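Long-range contact in putative hexose oxidase (Nonomuraea sp. ATCC 39727, PDB 5AWV), which probably oxidises the sugar of teicoplanin-type glycopeptide antibiotics, using an FAD cofactor bound covalently to the protein: residues 399-404 / 425-430. Residues are numbered along the deposited sequence; the frame is centred on the assembly and turned at random.
Sequences WLIGYG and KVNYIT. With N1L (2-amino-2-deoxy-beta-D-glucopyranuronic acid), chain B.
K425 lies across one face of the Y403 ring, its CE 3.6 Å from the ring centroid in a CH-pi contact displaced toward the rim. The lysine chain runs extended beyond CG and carries NZ out over the hydroxyl end of the ring, making an off-centre cation-pi contact, 31° from the ring normal. One water closes this corner, accepting from K425 NZ and hydrogen-bonded to Y403 OH at 2.8 Å; Y370 OH also holds NZ, and Y165 and Y470, both FAD-binding residues, add cation-pi contacts. At the other end, the I429 methyl CD1 sits almost squarely over the W399 indole, 3.5 Å from the centroid of the five-membered ring. W399 CG stands beside its own backbone N (chi1 -66°), laying the indole under that methyl, while NE1 bonds to Y395 OH. Between these pairs the I401 and N427 side chains cross, and the end of N427 lies against the aminoglucuronic acid unit of bound teicoplanin, which is hydrogen-bonded to T366 OG1. Four backbone bonds in antiparallel register join the strands: W399 and N427 exchange two, as do I401 and K425. On the reverse face L400 and V426 lie alongside each other, CD2 4.0 Å from CG2, with L371 touching both. Strands 395-402 and 424-432 are neighbours near one side of the antiparallel sheet, between strand 291-298 and the outermost strand 363-371; one face lines the sugar site, and Y428 packs against helix 438-452 on the other.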
loop_
_atom_site.group_PDB
_atom_site.type_symbol
_atom_site.label_atom_id
_atom_site.label_comp_id
_atom_site.label_asym_id
_atom_site.label_seq_id
_atom_site.Cartn_x
_atom_site.Cartn_y
_atom_site.Cartn_z
ATOM N N TRP A 399 8.181 -11.332 11.158
ATOM C CA TRP A 399 7.813 -11.939 9.879
ATOM C C TRP A 399 8.979 -11.760 8.885
ATOM O O TRP A 399 9.516 -10.641 8.773
ATOM C CB TRP A 399 6.566 -11.282 9.260
ATOM C CG TRP A 399 5.317 -11.458 10.003
ATOM C CD1 TRP A 399 5.155 -12.010 11.248
ATOM C CD2 TRP A 399 4.011 -11.062 9.568
ATOM N NE1 TRP A 399 3.846 -11.980 11.600
ATOM C CE2 TRP A 399 3.115 -11.409 10.581
ATOM C CE3 TRP A 399 3.520 -10.479 8.393
ATOM C CZ2 TRP A 399 1.738 -11.161 10.478
ATOM C CZ3 TRP A 399 2.148 -10.248 8.271
ATOM C CH2 TRP A 399 1.280 -10.563 9.319
ATOM N N LEU A 400 9.351 -12.839 8.212
ATOM C CA LEU A 400 10.433 -12.850 7.261
ATOM C C LEU A 400 9.741 -13.150 5.927
ATOM O O LEU A 400 9.194 -14.244 5.719
ATOM C CB LEU A 400 11.442 -13.892 7.628
ATOM C CG LEU A 400 12.232 -13.599 8.937
ATOM C CD1 LEU A 400 12.471 -14.858 9.725
ATOM C CD2 LEU A 400 13.549 -12.942 8.604
ATOM N N ILE A 401 9.623 -12.125 5.073
ATOM C CA ILE A 401 8.741 -12.153 3.902
ATOM C C ILE A 401 9.589 -12.327 2.675
ATOM O O ILE A 401 10.524 -11.513 2.474
ATOM C CB ILE A 401 7.976 -10.798 3.838
ATOM C CG1 ILE A 401 7.229 -10.490 5.181
ATOM C CG2 ILE A 401 6.977 -10.744 2.726
ATOM C CD1 ILE A 401 6.778 -9.012 5.242
ATOM N N GLY A 402 9.300 -13.371 1.907
ATOM C CA GLY A 402 9.991 -13.676 0.633
ATOM C C GLY A 402 10.001 -12.483 -0.321
ATOM O O GLY A 402 8.993 -11.868 -0.492
ATOM N N TYR A 403 11.163 -12.172 -0.856
ATOM C CA TYR A 403 11.365 -11.039 -1.782
ATOM C C TYR A 403 12.426 -11.396 -2.828
ATOM O O TYR A 403 12.764 -12.539 -2.965
ATOM C CB TYR A 403 11.724 -9.815 -1.007
ATOM C CG TYR A 403 11.522 -8.482 -1.729
ATOM C CD1 TYR A 403 10.298 -8.128 -2.220
ATOM C CD2 TYR A 403 12.605 -7.613 -1.927
ATOM C CE1 TYR A 403 10.097 -6.919 -2.851
ATOM C CE2 TYR A 403 12.459 -6.348 -2.511
ATOM C CZ TYR A 403 11.196 -6.008 -2.996
ATOM O OH TYR A 403 11.000 -4.787 -3.595
ATOM N N GLY A 404 12.893 -10.444 -3.621
ATOM C CA GLY A 404 13.876 -10.694 -4.642
ATOM C C GLY A 404 13.335 -11.202 -5.938
ATOM O O GLY A 404 12.305 -10.705 -6.409
ATOM N N LYS A 425 12.116 -9.278 3.201
ATOM C CA LYS A 425 11.820 -8.126 3.945
ATOM C C LYS A 425 11.546 -8.660 5.342
ATOM O O LYS A 425 10.894 -9.722 5.512
ATOM C CB LYS A 425 10.638 -7.338 3.429
ATOM C CG LYS A 425 10.753 -6.869 1.927
ATOM C CD LYS A 425 9.962 -5.552 1.741
ATOM C CE LYS A 425 9.888 -5.250 0.216
ATOM N NZ LYS A 425 9.503 -3.842 -0.006
ATOM N N VAL A 426 11.989 -7.947 6.324
ATOM C CA VAL A 426 11.703 -8.419 7.724
ATOM C C VAL A 426 10.900 -7.393 8.477
ATOM O O VAL A 426 11.344 -6.231 8.606
ATOM C CB VAL A 426 12.993 -8.949 8.450
ATOM C CG1 VAL A 426 14.113 -7.976 8.461
ATOM C CG2 VAL A 426 12.697 -9.269 9.950
ATOM N N ASN A 427 9.803 -7.823 9.094
ATOM C CA ASN A 427 9.004 -6.990 9.906
ATOM C C ASN A 427 9.002 -7.427 11.372
ATOM O O ASN A 427 9.035 -8.627 11.696
ATOM C CB ASN A 427 7.554 -6.928 9.396
ATOM C CG ASN A 427 7.419 -6.077 8.125
ATOM O OD1 ASN A 427 8.363 -5.439 7.701
ATOM N ND2 ASN A 427 6.266 -6.097 7.528
ATOM N N TYR A 428 8.984 -6.435 12.214
ATOM C CA TYR A 428 8.969 -6.533 13.689
ATOM C C TYR A 428 7.729 -5.849 14.169
ATOM O O TYR A 428 7.606 -4.614 14.117
ATOM C CB TYR A 428 10.284 -5.943 14.249
ATOM C CG TYR A 428 11.579 -6.473 13.621
ATOM C CD1 TYR A 428 12.107 -5.882 12.494
ATOM C CD2 TYR A 428 12.279 -7.573 14.147
ATOM C CE1 TYR A 428 13.274 -6.294 11.929
ATOM C CE2 TYR A 428 13.453 -8.001 13.567
ATOM C CZ TYR A 428 13.947 -7.362 12.457
ATOM O OH TYR A 428 15.086 -7.817 11.861
ATOM N N ILE A 429 6.765 -6.645 14.653
ATOM C CA ILE A 429 5.373 -6.274 14.814
ATOM C C ILE A 429 4.880 -6.430 16.233
ATOM O O ILE A 429 5.214 -7.398 16.878
ATOM C CB ILE A 429 4.467 -7.139 13.946
ATOM C CG1 ILE A 429 4.888 -7.041 12.477
ATOM C CG2 ILE A 429 2.988 -6.699 13.985
ATOM C CD1 ILE A 429 4.407 -8.199 11.664
ATOM N N THR A 430 4.167 -5.438 16.739
ATOM C CA THR A 430 3.366 -5.673 17.966
ATOM C C THR A 430 2.059 -4.944 17.829
ATOM O O THR A 430 1.953 -3.918 17.157
ATOM C CB THR A 430 4.190 -5.221 19.236
ATOM O OG1 THR A 430 3.473 -5.567 20.449
ATOM C CG2 THR A 430 4.422 -3.700 19.254
HETATM C C1 N1L B . -0.339 -6.779 7.783
HETATM C C2 N1L B . 0.497 -6.380 9.105
HETATM C C3 N1L B . 1.527 -5.262 8.849
HETATM C C4 N1L B . 2.418 -5.724 7.716
HETATM C C5 N1L B . 1.571 -5.831 6.418
HETATM C C6 N1L B . 2.423 -6.165 5.166
HETATM N N2 N1L B . -0.345 -5.965 10.225
HETATM O O3 N1L B . 2.399 -5.030 10.056
HETATM O O4 N1L B . 3.611 -4.802 7.543
HETATM O O5 N1L B . 0.579 -6.921 6.577
HETATM O O6B N1L B . 2.599 -7.555 4.915
HETATM O O6A N1L B . 3.713 -5.722 5.314
HETATM O O HOH W 1 8.810 -3.272 -2.718
#